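Local coordinates for bifunctional autolysin (Staphylococcus aureus subsp. aureus Mu50, PDB 6FXO), which probably cleaves the glycan strands of bacterial cell-wall peptidoglycan through this glycoside hydrolase family 73 N-acetylglucosaminidase chain of the two-activity autolysin, at residues T51-L54 with A59-Y62; N43-A48 with M198-A203; K27-R32 with W37-F42; G191-Y196 with Y237-Q242. All blocks are in the same frame, centred on the assembly; numbering follows the deposited sequence.

Contact 1 of 4, residues T51-L54 with A59-Y62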
loop_
_atom_site.group_PDB
_atom_site.type_symbol
_atom_site.label_atom_id
_atom_site.label_comp_id
_atom_site.label_asym_id
_atom_site.label_seq_id
_atom_site.Cartn_x
_atom_site.Cartn_y
_atom_site.Cartn_z
ATOM N N THR A 51 7.861 -17.041 -1.346
ATOM C CA THR A 51 8.729 -15.904 -1.000
ATOM C C THR A 51 10.172 -16.123 -1.404
ATOM O O THR A 51 10.897 -15.148 -1.560
ATOM C CB THR A 51 8.809 -15.648 0.488
ATOM O OG1 THR A 51 9.565 -16.703 1.059
ATOM C CG2 THR A 51 7.474 -15.548 1.147
ATOM N N LYS A 52 10.627 -17.364 -1.520
ATOM C CA LYS A 52 11.996 -17.508 -1.911
ATOM C C LYS A 52 12.201 -16.912 -3.282
ATOM O O LYS A 52 13.263 -16.376 -3.573
ATOM C CB LYS A 52 12.512 -18.961 -1.873
ATOM C CG LYS A 52 14.044 -19.182 -1.593
ATOM C CD LYS A 52 15.063 -17.960 -1.562
ATOM C CE LYS A 52 16.512 -18.381 -1.222
ATOM N NZ LYS A 52 17.521 -17.249 -1.041
ATOM N N ARG A 53 11.174 -16.996 -4.126
ATOM C CA ARG A 53 11.332 -16.426 -5.444
ATOM C C ARG A 53 11.130 -14.913 -5.388
ATOM O O ARG A 53 11.916 -14.194 -5.993
ATOM C CB ARG A 53 10.343 -17.043 -6.447
ATOM C CG ARG A 53 10.123 -16.155 -7.662
ATOM C CD ARG A 53 8.833 -16.463 -8.388
ATOM N NE ARG A 53 8.438 -15.341 -9.243
ATOM C CZ ARG A 53 7.195 -14.864 -9.291
ATOM N NH1 ARG A 53 6.230 -15.423 -8.553
ATOM N NH2 ARG A 53 6.908 -13.842 -10.085
ATOM N N LEU A 54 10.085 -14.424 -4.651
ATOM C CA LEU A 54 9.875 -13.021 -4.582
ATOM C C LEU A 54 11.046 -12.283 -3.926
ATOM O O LEU A 54 11.331 -11.190 -4.380
ATOM C CB LEU A 54 8.543 -12.775 -3.860
ATOM C CG LEU A 54 7.419 -13.731 -4.275
ATOM C CD1 LEU A 54 6.256 -13.632 -3.308
ATOM C CD2 LEU A 54 6.980 -13.437 -5.713
ATOM N N ALA A 59 12.114 -5.888 -7.833
ATOM C CA ALA A 59 10.869 -5.171 -7.737
ATOM C C ALA A 59 9.971 -5.987 -6.791
ATOM O O ALA A 59 9.375 -5.402 -5.874
ATOM C CB ALA A 59 10.156 -5.003 -9.104
ATOM N N LEU A 60 9.944 -7.323 -7.005
ATOM C CA LEU A 60 9.120 -8.200 -6.153
ATOM C C LEU A 60 9.436 -8.159 -4.622
ATOM O O LEU A 60 8.498 -8.282 -3.854
ATOM C CB LEU A 60 9.057 -9.686 -6.634
ATOM C CG LEU A 60 8.748 -10.060 -8.131
ATOM C CD1 LEU A 60 8.511 -11.559 -8.218
ATOM C CD2 LEU A 60 7.518 -9.431 -8.698
ATOM N N LYS A 61 10.707 -7.933 -4.186
ATOM C CA LYS A 61 10.914 -7.907 -2.740
ATOM C C LYS A 61 10.152 -6.760 -2.042
ATOM O O LYS A 61 10.031 -6.795 -0.851
ATOM C CB LYS A 61 12.408 -7.874 -2.311
ATOM C CG LYS A 61 13.287 -6.739 -2.910
ATOM C CD LYS A 61 14.801 -6.948 -2.563
ATOM C CE LYS A 61 15.737 -5.829 -3.019
ATOM N NZ LYS A 61 17.198 -6.069 -2.706
ATOM N N TYR A 62 9.597 -5.765 -2.799
ATOM C CA TYR A 62 8.902 -4.711 -2.102
ATOM C C TYR A 62 7.658 -5.119 -1.358
ATOM O O TYR A 62 7.168 -4.313 -0.573
ATOM C CB TYR A 62 8.874 -3.345 -2.894
ATOM C CG TYR A 62 10.200 -2.581 -2.866
ATOM C CD1 TYR A 62 11.291 -3.016 -3.609
ATOM C CD2 TYR A 62 10.386 -1.474 -2.035
ATOM C CE1 TYR A 62 12.524 -2.394 -3.523
ATOM C CE2 TYR A 62 11.645 -0.808 -1.945
ATOM C CZ TYR A 62 12.681 -1.274 -2.691
ATOM O OH TYR A 62 13.862 -0.567 -2.693
#

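Contact 2 of 4, residues N43-A48 with M198-A203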
loop_
_atom_site.group_PDB
_atom_site.type_symbol
_atom_site.label_atom_id
_atom_site.label_comp_id
_atom_site.label_asym_id
_atom_site.label_seq_id
_atom_site.Cartn_x
_atom_site.Cartn_y
_atom_site.Cartn_z
ATOM N N ASN A 43 -0.310 -24.799 -8.707
ATOM C CA ASN A 43 0.957 -24.190 -9.078
ATOM C C ASN A 43 0.937 -22.655 -9.147
ATOM O O ASN A 43 1.936 -22.003 -8.856
ATOM C CB ASN A 43 1.480 -24.811 -10.381
ATOM C CG ASN A 43 2.366 -26.021 -10.154
ATOM O OD1 ASN A 43 1.861 -27.104 -9.839
ATOM N ND2 ASN A 43 3.692 -25.946 -10.326
ATOM N N ASP A 44 -0.220 -22.097 -9.512
ATOM C CA ASP A 44 -0.454 -20.666 -9.642
ATOM C C ASP A 44 -0.329 -19.914 -8.318
ATOM O O ASP A 44 0.139 -18.777 -8.277
ATOM C CB ASP A 44 -1.857 -20.484 -10.234
ATOM C CG ASP A 44 -1.908 -20.388 -11.744
ATOM O OD1 ASP A 44 -1.422 -21.326 -12.417
ATOM O OD2 ASP A 44 -2.516 -19.433 -12.254
ATOM N N VAL A 45 -0.748 -20.574 -7.239
ATOM C CA VAL A 45 -0.712 -20.031 -5.891
ATOM C C VAL A 45 0.629 -20.282 -5.226
ATOM O O VAL A 45 1.128 -19.417 -4.526
ATOM C CB VAL A 45 -1.878 -20.653 -5.081
ATOM C CG1 VAL A 45 -1.924 -20.091 -3.665
ATOM C CG2 VAL A 45 -3.204 -20.423 -5.796
ATOM N N LYS A 46 1.198 -21.476 -5.447
ATOM C CA LYS A 46 2.475 -21.916 -4.908
ATOM C C LYS A 46 3.626 -21.039 -5.448
ATOM O O LYS A 46 4.618 -20.833 -4.757
ATOM C CB LYS A 46 2.627 -23.432 -5.228
ATOM C CG LYS A 46 4.004 -24.044 -5.522
ATOM C CD LYS A 46 3.802 -25.481 -6.115
ATOM C CE LYS A 46 5.053 -26.299 -6.405
ATOM N NZ LYS A 46 4.759 -27.607 -7.102
ATOM N N HIS A 47 3.458 -20.501 -6.666
ATOM C CA HIS A 47 4.464 -19.641 -7.333
ATOM C C HIS A 47 4.365 -18.166 -6.946
ATOM O O HIS A 47 5.352 -17.468 -6.827
ATOM C CB HIS A 47 4.362 -19.810 -8.869
ATOM C CG HIS A 47 5.272 -18.953 -9.690
ATOM N ND1 HIS A 47 4.794 -17.886 -10.422
ATOM C CD2 HIS A 47 6.570 -19.111 -10.041
ATOM C CE1 HIS A 47 5.771 -17.428 -11.202
ATOM N NE2 HIS A 47 6.857 -18.156 -10.992
ATOM N N ALA A 48 3.160 -17.711 -6.809
ATOM C CA ALA A 48 2.858 -16.356 -6.448
ATOM C C ALA A 48 3.144 -16.093 -4.950
ATOM O O ALA A 48 3.347 -14.947 -4.552
ATOM C CB ALA A 48 1.422 -16.076 -6.759
ATOM N N MET A 198 -0.627 -8.774 3.782
ATOM C CA MET A 198 -1.992 -8.337 3.430
ATOM C C MET A 198 -2.706 -9.294 2.491
ATOM O O MET A 198 -3.928 -9.373 2.554
ATOM C CB MET A 198 -2.073 -6.910 2.864
ATOM C CG MET A 198 -1.379 -5.903 3.679
ATOM S SD MET A 198 -1.379 -4.309 2.866
ATOM C CE MET A 198 -0.608 -3.334 4.087
ATOM N N ARG A 199 -1.935 -10.003 1.672
ATOM C CA ARG A 199 -2.468 -10.943 0.734
ATOM C C ARG A 199 -2.676 -12.349 1.256
ATOM O O ARG A 199 -3.790 -12.851 1.121
ATOM C CB ARG A 199 -1.617 -11.039 -0.573
ATOM C CG ARG A 199 -2.160 -12.084 -1.644
ATOM C CD ARG A 199 -3.628 -11.762 -2.110
ATOM N NE ARG A 199 -4.168 -12.772 -3.004
ATOM C CZ ARG A 199 -4.488 -14.008 -2.670
ATOM N NH1 ARG A 199 -4.332 -14.421 -1.406
ATOM N NH2 ARG A 199 -4.942 -14.844 -3.589
ATOM N N TRP A 200 -1.589 -12.969 1.797
ATOM C CA TRP A 200 -1.556 -14.307 2.355
ATOM C C TRP A 200 -1.737 -14.448 3.879
ATOM O O TRP A 200 -2.031 -15.547 4.352
ATOM C CB TRP A 200 -0.242 -14.919 1.878
ATOM C CG TRP A 200 0.019 -14.573 0.437
ATOM C CD1 TRP A 200 0.871 -13.629 -0.042
ATOM C CD2 TRP A 200 -0.643 -15.131 -0.701
ATOM N NE1 TRP A 200 0.776 -13.564 -1.418
ATOM C CE2 TRP A 200 -0.138 -14.477 -1.845
ATOM C CE3 TRP A 200 -1.613 -16.120 -0.865
ATOM C CZ2 TRP A 200 -0.573 -14.780 -3.136
ATOM C CZ3 TRP A 200 -2.043 -16.421 -2.146
ATOM C CH2 TRP A 200 -1.524 -15.757 -3.261
ATOM N N ASN A 201 -1.561 -13.343 4.638
ATOM C CA ASN A 201 -1.705 -13.372 6.081
ATOM C C ASN A 201 -0.964 -14.545 6.718
ATOM O O ASN A 201 -1.648 -15.391 7.259
ATOM C CB ASN A 201 -3.175 -13.493 6.459
ATOM C CG ASN A 201 -3.472 -13.061 7.868
ATOM O OD1 ASN A 201 -2.871 -13.564 8.824
ATOM N ND2 ASN A 201 -4.445 -12.206 8.092
ATOM N N PRO A 202 0.383 -14.631 6.712
ATOM C CA PRO A 202 0.952 -15.807 7.367
ATOM C C PRO A 202 0.531 -16.038 8.883
ATOM O O PRO A 202 0.502 -17.215 9.227
ATOM C CB PRO A 202 2.461 -15.637 7.143
ATOM C CG PRO A 202 2.552 -14.785 5.839
ATOM C CD PRO A 202 1.371 -13.876 5.903
ATOM N N ALA A 203 0.247 -15.041 9.797
ATOM C CA ALA A 203 -0.123 -15.445 11.156
ATOM C C ALA A 203 -1.444 -16.251 11.169
ATOM O O ALA A 203 -1.582 -17.187 11.958
ATOM C CB ALA A 203 -0.248 -14.221 12.055
#

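Contact 3 of 4, residues K27-R32 with W37-F42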
loop_
_atom_site.group_PDB
_atom_site.type_symbol
_atom_site.label_atom_id
_atom_site.label_comp_id
_atom_site.label_asym_id
_atom_site.label_seq_id
_atom_site.Cartn_x
_atom_site.Cartn_y
_atom_site.Cartn_z
ATOM N N LYS A 27 -12.455 -18.018 -3.229
ATOM C CA LYS A 27 -11.518 -18.579 -4.217
ATOM C C LYS A 27 -10.704 -17.581 -4.999
ATOM O O LYS A 27 -11.173 -16.539 -5.486
ATOM C CB LYS A 27 -12.311 -19.445 -5.243
ATOM C CG LYS A 27 -13.555 -20.198 -4.728
ATOM C CD LYS A 27 -14.882 -19.361 -4.583
ATOM C CE LYS A 27 -15.825 -19.175 -5.766
ATOM N NZ LYS A 27 -17.114 -18.466 -5.376
ATOM N N PRO A 28 -9.418 -17.911 -5.053
ATOM C CA PRO A 28 -8.439 -17.058 -5.780
ATOM C C PRO A 28 -8.610 -16.873 -7.303
ATOM O O PRO A 28 -8.932 -17.852 -7.980
ATOM C CB PRO A 28 -7.099 -17.750 -5.511
ATOM C CG PRO A 28 -7.362 -18.709 -4.346
ATOM C CD PRO A 28 -8.780 -19.119 -4.503
ATOM N N GLN A 29 -8.314 -15.654 -7.854
ATOM C CA GLN A 29 -8.410 -15.351 -9.266
ATOM C C GLN A 29 -7.071 -15.145 -9.985
ATOM O O GLN A 29 -6.053 -14.838 -9.358
ATOM C CB GLN A 29 -9.371 -14.147 -9.486
ATOM C CG GLN A 29 -10.748 -14.192 -8.771
ATOM C CD GLN A 29 -11.612 -15.398 -9.112
ATOM O OE1 GLN A 29 -12.540 -15.358 -9.915
ATOM N NE2 GLN A 29 -11.200 -16.506 -8.517
ATOM N N VAL A 30 -7.076 -15.354 -11.310
ATOM C CA VAL A 30 -5.886 -15.193 -12.119
ATOM C C VAL A 30 -6.273 -14.528 -13.428
ATOM O O VAL A 30 -7.005 -15.085 -14.238
ATOM C CB VAL A 30 -5.100 -16.519 -12.320
ATOM C CG1 VAL A 30 -5.956 -17.578 -13.005
ATOM C CG2 VAL A 30 -3.815 -16.266 -13.101
ATOM N N GLN A 31 -5.789 -13.295 -13.592
ATOM C CA GLN A 31 -5.998 -12.434 -14.745
ATOM C C GLN A 31 -5.027 -12.890 -15.800
ATOM O O GLN A 31 -4.001 -12.229 -15.968
ATOM C CB GLN A 31 -5.622 -10.980 -14.407
ATOM C CG GLN A 31 -6.695 -10.076 -13.854
ATOM C CD GLN A 31 -6.298 -8.618 -13.968
ATOM O OE1 GLN A 31 -6.744 -7.906 -14.873
ATOM N NE2 GLN A 31 -5.422 -8.130 -13.078
ATOM N N ARG A 32 -5.307 -14.013 -16.489
ATOM C CA ARG A 32 -4.400 -14.455 -17.527
ATOM C C ARG A 32 -4.293 -13.411 -18.620
ATOM O O ARG A 32 -3.308 -13.344 -19.341
ATOM C CB ARG A 32 -4.826 -15.894 -18.029
ATOM C CG ARG A 32 -5.679 -16.741 -17.017
ATOM C CD ARG A 32 -5.240 -18.215 -16.718
ATOM N NE ARG A 32 -4.014 -18.258 -15.910
ATOM C CZ ARG A 32 -3.377 -19.293 -15.460
ATOM N NH1 ARG A 32 -3.835 -20.523 -15.712
ATOM N NH2 ARG A 32 -2.247 -19.120 -14.757
ATOM N N TRP A 37 -10.977 -12.773 -14.793
ATOM C CA TRP A 37 -10.419 -13.719 -13.854
ATOM C C TRP A 37 -10.901 -15.140 -14.003
ATOM O O TRP A 37 -11.929 -15.433 -14.622
ATOM C CB TRP A 37 -10.630 -13.244 -12.423
ATOM C CG TRP A 37 -9.835 -12.016 -12.094
ATOM C CD1 TRP A 37 -8.551 -11.963 -11.627
ATOM C CD2 TRP A 37 -10.278 -10.658 -12.210
ATOM N NE1 TRP A 37 -8.169 -10.654 -11.444
ATOM C CE2 TRP A 37 -9.213 -9.835 -11.794
ATOM C CE3 TRP A 37 -11.471 -10.063 -12.626
ATOM C CZ2 TRP A 37 -9.312 -8.443 -11.786
ATOM C CZ3 TRP A 37 -11.564 -8.686 -12.616
ATOM C CH2 TRP A 37 -10.494 -7.892 -12.200
ATOM N N THR A 38 -10.121 -16.026 -13.424
ATOM C CA THR A 38 -10.409 -17.442 -13.450
ATOM C C THR A 38 -9.749 -17.995 -12.242
ATOM O O THR A 38 -8.786 -17.410 -11.768
ATOM C CB THR A 38 -9.840 -18.011 -14.689
ATOM O OG1 THR A 38 -10.308 -17.189 -15.750
ATOM C CG2 THR A 38 -10.290 -19.416 -14.912
ATOM N N ASP A 39 -10.259 -19.079 -11.710
ATOM C CA ASP A 39 -9.580 -19.571 -10.528
ATOM C C ASP A 39 -8.205 -20.141 -10.783
ATOM O O ASP A 39 -8.010 -20.880 -11.741
ATOM C CB ASP A 39 -10.449 -20.570 -9.743
ATOM C CG ASP A 39 -11.852 -20.792 -10.277
ATOM O OD1 ASP A 39 -12.744 -19.975 -9.963
ATOM O OD2 ASP A 39 -12.064 -21.804 -10.976
ATOM N N ALA A 40 -7.257 -19.806 -9.900
ATOM C CA ALA A 40 -5.883 -20.284 -10.008
ATOM C C ALA A 40 -5.700 -21.740 -9.556
ATOM O O ALA A 40 -6.463 -22.184 -8.729
ATOM C CB ALA A 40 -4.968 -19.379 -9.200
ATOM N N ASN A 41 -4.708 -22.455 -10.110
ATOM C CA ASN A 41 -4.418 -23.864 -9.757
ATOM C C ASN A 41 -3.391 -23.936 -8.620
ATOM O O ASN A 41 -2.953 -22.891 -8.146
ATOM C CB ASN A 41 -4.011 -24.746 -10.941
ATOM C CG ASN A 41 -3.213 -24.066 -11.989
ATOM O OD1 ASN A 41 -1.987 -24.006 -11.876
ATOM N ND2 ASN A 41 -3.836 -23.557 -13.041
ATOM N N PHE A 42 -3.025 -25.144 -8.153
ATOM C CA PHE A 42 -2.065 -25.224 -7.076
ATOM C C PHE A 42 -0.752 -24.594 -7.460
ATOM O O PHE A 42 -0.148 -23.902 -6.643
ATOM C CB PHE A 42 -1.881 -26.694 -6.705
ATOM C CG PHE A 42 -0.993 -26.977 -5.525
ATOM C CD1 PHE A 42 0.312 -27.382 -5.703
ATOM C CD2 PHE A 42 -1.479 -26.873 -4.234
ATOM C CE1 PHE A 42 1.119 -27.682 -4.617
ATOM C CE2 PHE A 42 -0.671 -27.173 -3.148
ATOM C CZ PHE A 42 0.621 -27.577 -3.346
#

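Contact 4 of 4, residues G191-Y196 with Y237-Q242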
loop_
_atom_site.group_PDB
_atom_site.type_symbol
_atom_site.label_atom_id
_atom_site.label_comp_id
_atom_site.label_asym_id
_atom_site.label_seq_id
_atom_site.Cartn_x
_atom_site.Cartn_y
_atom_site.Cartn_z
ATOM N N GLY A 191 -1.662 -5.699 12.141
ATOM C CA GLY A 191 -0.565 -6.632 11.870
ATOM C C GLY A 191 -0.223 -7.007 10.432
ATOM O O GLY A 191 0.797 -7.682 10.184
ATOM N N GLN A 192 -1.042 -6.619 9.453
ATOM C CA GLN A 192 -0.608 -7.023 8.124
ATOM C C GLN A 192 0.213 -5.865 7.581
ATOM O O GLN A 192 -0.307 -5.046 6.825
ATOM C CB GLN A 192 -1.833 -7.378 7.306
ATOM C CG GLN A 192 -2.281 -8.768 7.717
ATOM C CD GLN A 192 -3.669 -9.129 7.264
ATOM O OE1 GLN A 192 -4.656 -8.828 7.955
ATOM N NE2 GLN A 192 -3.766 -9.816 6.111
ATOM N N ASN A 193 1.495 -5.799 8.014
ATOM C CA ASN A 193 2.396 -4.726 7.593
ATOM C C ASN A 193 3.216 -4.785 6.321
ATOM O O ASN A 193 4.101 -3.960 6.164
ATOM C CB ASN A 193 3.288 -4.237 8.729
ATOM C CG ASN A 193 3.851 -5.261 9.658
ATOM O OD1 ASN A 193 4.464 -6.241 9.237
ATOM N ND2 ASN A 193 3.838 -5.027 10.970
ATOM N N THR A 194 3.000 -5.763 5.467
ATOM C CA THR A 194 3.763 -5.828 4.236
ATOM C C THR A 194 2.748 -6.276 3.265
ATOM O O THR A 194 1.807 -6.954 3.676
ATOM C CB THR A 194 4.824 -6.906 4.261
ATOM O OG1 THR A 194 4.195 -8.113 4.718
ATOM C CG2 THR A 194 6.003 -6.532 5.081
ATOM N N LEU A 195 2.947 -5.973 1.998
ATOM C CA LEU A 195 1.938 -6.423 1.031
ATOM C C LEU A 195 1.745 -8.000 1.025
ATOM O O LEU A 195 0.716 -8.453 0.645
ATOM C CB LEU A 195 2.213 -5.931 -0.430
ATOM C CG LEU A 195 2.585 -4.417 -0.637
ATOM C CD1 LEU A 195 3.304 -4.196 -1.897
ATOM C CD2 LEU A 195 1.384 -3.504 -0.532
ATOM N N TYR A 196 2.723 -8.762 1.436
ATOM C CA TYR A 196 2.576 -10.164 1.429
ATOM C C TYR A 196 1.599 -10.566 2.598
ATOM O O TYR A 196 0.698 -11.370 2.388
ATOM C CB TYR A 196 3.935 -10.840 1.645
ATOM C CG TYR A 196 3.950 -12.329 1.404
ATOM C CD1 TYR A 196 3.604 -13.233 2.414
ATOM C CD2 TYR A 196 4.314 -12.846 0.169
ATOM C CE1 TYR A 196 3.616 -14.616 2.186
ATOM C CE2 TYR A 196 4.332 -14.212 -0.066
ATOM C CZ TYR A 196 3.985 -15.090 0.944
ATOM O OH TYR A 196 4.026 -16.424 0.687
ATOM N N TYR A 237 13.688 -1.510 5.424
ATOM C CA TYR A 237 13.146 -2.456 6.383
ATOM C C TYR A 237 12.290 -3.460 5.723
ATOM O O TYR A 237 11.210 -3.137 5.149
ATOM C CB TYR A 237 12.426 -1.747 7.560
ATOM C CG TYR A 237 13.259 -0.673 8.229
ATOM C CD1 TYR A 237 14.171 -0.990 9.231
ATOM C CD2 TYR A 237 13.141 0.657 7.858
ATOM C CE1 TYR A 237 14.947 -0.012 9.836
ATOM C CE2 TYR A 237 13.911 1.645 8.459
ATOM C CZ TYR A 237 14.813 1.307 9.448
ATOM O OH TYR A 237 15.582 2.282 10.040
ATOM N N PHE A 238 12.778 -4.707 5.794
ATOM C CA PHE A 238 11.995 -5.764 5.143
ATOM C C PHE A 238 11.651 -6.887 6.067
ATOM O O PHE A 238 12.279 -7.063 7.098
ATOM C CB PHE A 238 12.771 -6.213 3.880
ATOM C CG PHE A 238 12.981 -5.178 2.799
ATOM C CD1 PHE A 238 14.019 -4.217 2.912
ATOM C CD2 PHE A 238 12.245 -5.188 1.632
ATOM C CE1 PHE A 238 14.280 -3.313 1.875
ATOM C CE2 PHE A 238 12.512 -4.288 0.581
ATOM C CZ PHE A 238 13.524 -3.350 0.714
ATOM N N ASP A 239 10.629 -7.708 5.674
ATOM C CA ASP A 239 10.167 -8.836 6.514
ATOM C C ASP A 239 9.679 -9.934 5.613
ATOM O O ASP A 239 8.614 -9.801 5.035
ATOM C CB ASP A 239 8.958 -8.324 7.332
ATOM C CG ASP A 239 8.478 -9.131 8.531
ATOM O OD1 ASP A 239 8.557 -10.380 8.482
ATOM O OD2 ASP A 239 7.901 -8.522 9.460
ATOM N N ILE A 240 10.453 -11.010 5.515
ATOM C CA ILE A 240 10.215 -12.164 4.718
ATOM C C ILE A 240 9.816 -13.471 5.445
ATOM O O ILE A 240 10.566 -14.012 6.254
ATOM C CB ILE A 240 11.501 -12.354 3.850
ATOM C CG1 ILE A 240 11.885 -11.027 3.123
ATOM C CG2 ILE A 240 11.335 -13.482 2.840
ATOM C CD1 ILE A 240 13.261 -11.075 2.413
ATOM N N PRO A 241 8.591 -13.927 5.226
ATOM C CA PRO A 241 8.139 -15.180 5.854
ATOM C C PRO A 241 8.974 -16.351 5.347
ATOM O O PRO A 241 9.319 -16.320 4.166
ATOM C CB PRO A 241 6.694 -15.334 5.360
ATOM C CG PRO A 241 6.259 -13.933 4.994
ATOM C CD PRO A 241 7.508 -13.290 4.436
ATOM N N GLN A 242 9.292 -17.380 6.152
ATOM C CA GLN A 242 10.087 -18.440 5.537
ATOM C C GLN A 242 9.375 -19.766 5.724
ATOM O O GLN A 242 8.798 -20.009 6.781
ATOM C CB GLN A 242 11.498 -18.532 6.142
ATOM C CG GLN A 242 12.445 -17.384 5.808
ATOM C CD GLN A 242 13.883 -17.857 5.766
ATOM O OE1 GLN A 242 14.501 -18.137 6.794
ATOM N NE2 GLN A 242 14.474 -17.885 4.575
HETATM O O HOH W 1 5.917 -10.019 4.611
#

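Contact 1 of 4, residues T51-L54 with A59-Y62
L60 reaches back across the bend that follows helix 51-56, with its CD1 methyl wedged between two residues of T51-L54. Its side chain and that of L54 cross obliquely, and only one branch of each is in touch: L54 CD2 stands 3.5 Å from L60 CD1. The same L60 methyl lies over a face of the R53 guanidinium, with NH2 of R53 3.4 Å from L60 CD1. L54 CD2 sits above that same face, 3.5 Å from the guanidinium plane and offset toward its rim, so two leucine methyls share one side of a flat cation. R53 gets there because CG is anti to the backbone N (chi1 159°) and the chain runs extended to NE. Arginine suits this place: its flat end can lie against methyls while NH1 hydrogen-bonds to H47 O. Near the backbone, L60 CB rests 3.5 Å from L54 O. Leucine suits these two buried positions, filling them with methyls that need no polar partner. In the bend, D57 OD1 accepts the backbone N-H groups of A59 and L60. L54 also touches Y196 of helix 195-200 and N218 of helix 216-231, so helix 51-56 lies against both, while Y62 of the 3-10 segment rests on I224 of helix 216-231.

Contact 2 of 4, residues N43-A48 with M198-A203
W200, at the end of helix 195-200, extends its six-membered ring toward helix 42-49, a helix-helix contact made by one large aromatic against two small aliphatic residues a turn apart. V45 CG1 meets W200 CZ3 at 4.0 Å, and the A48 methyl comes near another carbon of the same six-membered ring, CB standing 4.3 Å from W200 CZ2. Both approach the indole obliquely. Valine and alanine suit a buried helix surface facing so broad a group: the small methyl of A48 lets the ring come near the backbone, where A48 O lies 4.2 Å from W200 CZ2. Of the two V45 branches, CG1 does the touching, being anti to the backbone N (chi1 -178°). Farther out, Q21 of helix 14-22 touches both V45 and W200, and the W200 ring meets that of Y196. Across the indole plane from V45 and A48 lies R199, folded back by a bend at chi2 (59°) over its neighbour's ring. Its NE is hydrogen-bonded to D213 O and its NH2 more weakly to T212 O, bonds that restrain the flat group. In this position W200 CH2 sits 3.4 Å above the guanidinium plane of R199, over its centre.

Contact 3 of 4, residues K27-R32 with W37-F42
P28 O is approached by two groups of the facing segment: A40 N donates a hydrogen bond to P28 O at 3.2 Å, and D39 CA makes a CA-H...O contact with P28 O at 3.1 Å. The amide comes from above the carbonyl plane, 46° out of it. Beside it V30 N gives a weak, bent bond to T38 O, which the CA of Q29 also approaches, and a long, weak bond returns from T38 N to V30 O. Q29 and D39 thus form a single antiparallel bridge, as a non-hydrogen-bonded pair, but no regular strand develops, and the touching parts run 109° apart from end to end. Proline suits its place: it has no N-H to satisfy, its carbonyl takes the bond and its buried ring packs on V214. W37 lies beside Q29 and Q31, with Q31 alongside the ring, but the modelled fit is too close for its details to be trusted. Q31 OE1 is held by G35 N within the intervening turn, and W37 NE1 bonds weakly to D213 OD2. V30 CG1 stands between the backbone N and the carbonyl carbon (chi1 60°), which brings it within 4.0 Å of A40 N. V30 CB is also 4.2 Å from A40 CB, small apolar groups suited to the side that faces helix 42-49. R32 forms a salt bridge with D44. This hairpin-like loop at the surface joins helix 14-22 to helix 42-49: N41 occupies the N-cap position of the latter, and V30 and A40 rest on its first turns through D44 and V45.

Contact 4 of 4, residues G191-Y196 with Y237-Q242
With CG anti to the backbone N (chi1 -169°), the Y196 side chain swings toward P241, and a similar torsion in D239 (chi1 -165°) turns its carboxylate toward N193. The pairing sets the N-capped start of helix 195-200 against strand 237-242, one of the two strands of a small parallel sheet. Y196 CD1 lies 3.8 Å from P241 CG, the proline approaching the ring obliquely. Tyrosine suits the site by offering an apolar flank here while its OH reaches on to M49 O and the hydroxyl of Y243. D239 and P241 point toward segment 191-196, whereas I240 between them and F238 before them point the other way, the usual alternation of a strand; I240 packs on I5 and Y7 of strand 4-9. N193 OD1 and D239 OD2 stand 4.1 Å apart across the contact, and K197 NZ joins them, hydrogen-bonded to N193 and salt-bridged to D239. R66 supplies a second cation to D239 OD2, so this buried carboxylate probably stays ionised. T194, the N-cap residue, uses both branches of its side chain. Its methyl CG2 packs 4.1 Å from D239 CB, while the hydroxyl caps K197 N. A water also lies 2.6 Å from T194 OG1, and it donates a hydrogen bond to D239 O at 2.7 Å.

From the N terminus, contact 3 closes first, a short loop between helix 14-22 and helix 42-49. Contact 2 then opens on helix 42-49 and closes only at helix 195-200, some 150 residues later; contact 1, a short local loop from helix 51-56 to the 3-10 segment after it, is nested within that long loop. Contact 4 starts just before contact 2 closes and ends at strand 237-242, so the two cross, sharing helix 195-200. Contact 3 meets contact 2 through helix 42-49, and T51 joins contact 1 to the strand by a bond to P241. Together they tie the loop between helix 14-22 and helix 42-49 to helix 195-200, within the glucosaminidase family region, and to the C-terminal strand.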